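Redox-sensitive transcriptional activator OxyR (PDB 3T22) probably binds DNA as a LysR-family, redox-sensitive transcriptional activator of the peroxide response, and is represented here by its regulatory domain. Local coordinates at residues N5-P10 against D53-A58. The protein carries 1 engineered substitution. Numbering follows the deposited sequence.
Sequences NIAVLP and DMAIIA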
ATOM      1  N   ASN A   5      13.859 -10.125  15.136  1.00 40.13           N
ATOM      2  CA  ASN A   5      13.758  -9.347  13.914  1.00 37.59           C
ATOM      3  C   ASN A   5      13.160 -10.162  12.785  1.00 36.76           C
ATOM      4  O   ASN A   5      13.835 -11.022  12.210  1.00 36.33           O
ATOM      5  CB  ASN A   5      15.129  -8.817  13.503  1.00 37.55           C
ATOM      6  CG  ASN A   5      15.632  -7.728  14.436  1.00 39.27           C
ATOM      7  OD1 ASN A   5      14.831  -6.976  15.006  1.00 40.40           O
ATOM      8  ND2 ASN A   5      16.956  -7.645  14.610  1.00 35.42           N
ATOM      9  N   ILE A   6      11.896  -9.899  12.454  1.00 34.58           N
ATOM     10  CA  ILE A   6      11.247 -10.655  11.388  1.00 32.98           C
ATOM     11  C   ILE A   6      10.780  -9.793  10.218  1.00 32.95           C
ATOM     12  O   ILE A   6      10.157  -8.762  10.413  1.00 34.46           O
ATOM     13  CB  ILE A   6      10.112 -11.562  11.942  1.00 33.09           C
ATOM     14  CG1 ILE A   6       9.342 -12.251  10.812  1.00 30.01           C
ATOM     15  CG2 ILE A   6       9.176 -10.795  12.814  1.00 32.82           C
ATOM     16  CD1 ILE A   6       8.368 -13.263  11.356  1.00 34.36           C
ATOM     17  N   ALA A   7      11.095 -10.224   9.001  1.00 31.21           N
ATOM     18  CA  ALA A   7      10.653  -9.525   7.798  1.00 30.29           C
ATOM     19  C   ALA A   7       9.442 -10.183   7.130  1.00 30.29           C
ATOM     20  O   ALA A   7       9.186 -11.383   7.303  1.00 29.00           O
ATOM     21  CB  ALA A   7      11.801  -9.392   6.801  1.00 28.41           C
ATOM     22  N   VAL A   8       8.717  -9.391   6.344  1.00 28.83           N
ATOM     23  CA  VAL A   8       7.463  -9.820   5.758  1.00 28.38           C
ATOM     24  C   VAL A   8       7.228  -9.140   4.409  1.00 26.36           C
ATOM     25  O   VAL A   8       7.380  -7.924   4.275  1.00 27.60           O
ATOM     26  CB  VAL A   8       6.289  -9.464   6.691  1.00 29.35           C
ATOM     27  CG1 VAL A   8       5.006 -10.115   6.215  1.00 28.01           C
ATOM     28  CG2 VAL A   8       6.597  -9.856   8.128  1.00 29.56           C
ATOM     29  N   LEU A   9       6.825  -9.916   3.414  1.00 26.65           N
ATOM     30  CA  LEU A   9       6.488  -9.353   2.119  1.00 27.63           C
ATOM     31  C   LEU A   9       5.378  -8.317   2.266  1.00 30.08           C
ATOM     32  O   LEU A   9       4.532  -8.431   3.142  1.00 30.60           O
ATOM     33  CB  LEU A   9       6.047 -10.453   1.158  1.00 27.59           C
ATOM     34  CG  LEU A   9       7.065 -11.520   0.765  1.00 25.44           C
ATOM     35  CD1 LEU A   9       6.577 -12.276  -0.453  1.00 22.05           C
ATOM     36  CD2 LEU A   9       8.429 -10.909   0.508  1.00 29.15           C
ATOM     37  N   PRO A  10       5.393  -7.306   1.406  1.00 32.13           N
ATOM     38  CA  PRO A  10       4.352  -6.270   1.395  1.00 32.90           C
ATOM     39  C   PRO A  10       3.037  -6.815   0.827  1.00 33.00           C
ATOM     40  O   PRO A  10       1.965  -6.307   1.127  1.00 33.85           O
ATOM     41  CB  PRO A  10       4.920  -5.190   0.460  1.00 32.72           C
ATOM     42  CG  PRO A  10       6.306  -5.660   0.026  1.00 32.40           C
ATOM     43  CD  PRO A  10       6.370  -7.132   0.315  1.00 34.08           C
ATOM     44  N   ASP A  53      16.292 -12.109  11.499  1.00 27.28           N
ATOM     45  CA  ASP A  53      16.361 -13.520  11.929  1.00 29.91           C
ATOM     46  C   ASP A  53      15.370 -14.452  11.213  1.00 30.87           C
ATOM     47  O   ASP A  53      15.664 -15.639  10.983  1.00 32.25           O
ATOM     48  CB  ASP A  53      16.145 -13.608  13.442  1.00 29.27           C
ATOM     49  CG  ASP A  53      17.069 -12.681  14.200  1.00 33.41           C
ATOM     50  OD1 ASP A  53      18.224 -12.501  13.739  1.00 39.53           O
ATOM     51  OD2 ASP A  53      16.644 -12.116  15.231  1.00 32.64           O
ATOM     52  N   MET A  54      14.188 -13.930  10.889  1.00 29.39           N
ATOM     53  CA  MET A  54      13.205 -14.711  10.160  1.00 29.32           C
ATOM     54  C   MET A  54      12.570 -13.889   9.073  1.00 29.03           C
ATOM     55  O   MET A  54      12.488 -12.669   9.184  1.00 30.16           O
ATOM     56  CB  MET A  54      12.118 -15.214  11.099  1.00 29.89           C
ATOM     57  CG  MET A  54      12.633 -16.031  12.256  1.00 30.33           C
ATOM     58  SD  MET A  54      11.284 -16.454  13.346  1.00 33.62           S
ATOM     59  CE  MET A  54      12.151 -17.402  14.596  1.00 35.77           C
ATOM     60  N   ALA A  55      12.106 -14.557   8.023  1.00 28.92           N
ATOM     61  CA  ALA A  55      11.355 -13.873   6.985  1.00 29.86           C
ATOM     62  C   ALA A  55      10.166 -14.709   6.546  1.00 30.21           C
ATOM     63  O   ALA A  55      10.295 -15.906   6.280  1.00 29.95           O
ATOM     64  CB  ALA A  55      12.252 -13.537   5.791  1.00 30.20           C
ATOM     65  N   ILE A  56       9.012 -14.070   6.470  1.00 29.07           N
ATOM     66  CA  ILE A  56       7.828 -14.680   5.902  1.00 29.72           C
ATOM     67  C   ILE A  56       7.757 -14.320   4.416  1.00 29.16           C
ATOM     68  O   ILE A  56       7.473 -13.157   4.063  1.00 28.28           O
ATOM     69  CB  ILE A  56       6.570 -14.182   6.611  1.00 30.30           C
ATOM     70  CG1 ILE A  56       6.758 -14.258   8.120  1.00 31.95           C
ATOM     71  CG2 ILE A  56       5.364 -14.990   6.170  1.00 30.04           C
ATOM     72  CD1 ILE A  56       5.637 -13.617   8.922  1.00 35.95           C
ATOM     73  N   ILE A  57       8.018 -15.310   3.557  1.00 27.81           N
ATOM     74  CA  ILE A  57       8.050 -15.104   2.105  1.00 25.94           C
ATOM     75  C   ILE A  57       7.008 -15.949   1.363  1.00 28.37           C
ATOM     76  O   ILE A  57       6.215 -16.648   1.983  1.00 29.04           O
ATOM     77  CB  ILE A  57       9.445 -15.412   1.524  1.00 27.26           C
ATOM     78  CG1 ILE A  57       9.844 -16.846   1.858  1.00 24.83           C
ATOM     79  CG2 ILE A  57      10.502 -14.392   2.048  1.00 20.22           C
ATOM     80  CD1 ILE A  57      11.198 -17.228   1.287  1.00 29.38           C
ATOM     81  N   ALA A  58       6.988 -15.871   0.038  1.00 28.09           N
ATOM     82  CA  ALA A  58       5.985 -16.612  -0.719  1.00 29.59           C
ATOM     83  C   ALA A  58       6.618 -17.602  -1.685  1.00 30.31           C
ATOM     84  O   ALA A  58       6.092 -17.857  -2.757  1.00 26.87           O
ATOM     85  CB  ALA A  58       5.010 -15.672  -1.442  1.00 28.44           C
TER
HETATM   86  O   HOH W   1      18.644  -9.699  13.499  1.00 28.73           O
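I6 and I56 meet on one face of a parallel β pair, strands 4-8 and 54-57, in the LysR substrate-binding domain, whose fold is that of the periplasmic binding proteins. Two successive beta-alpha-beta crossovers, through helix 13-27, strand 33-37 and helix 40-48, lead from strand 4-8 to strand 54-57; strand 33-37 pairs with the other edge of strand 4-8. I6 CG1 is anti to the backbone N (chi1 174°), and its extended chain brings CD1 to 3.7 Å from I56 CD1. V8 lies alongside I56 on the same face, with V8 CG2 4.0 Å from that same I56 CD1; V180 and L182 of strand 175-185 also touch I56. On the other face A7 and A55 touch C43 of helix 40-48. Beyond the strand, L9 CD1 reaches A58 CB at 3.9 Å. Parallel ladder bonds run from A7 N to M54 O and from I56 N to A7 O, both 2.8 Å, then a weak one from L9 N to I56 O. At the polar end two consecutive amides grip N5 O, D53 N in the carbonyl plane and M54 N tilted 18° from it; D53 OD2 takes a weak bond from N5 N, and one water bridges N5 ND2 (2.9 Å) and D53 OD1 (2.8 Å).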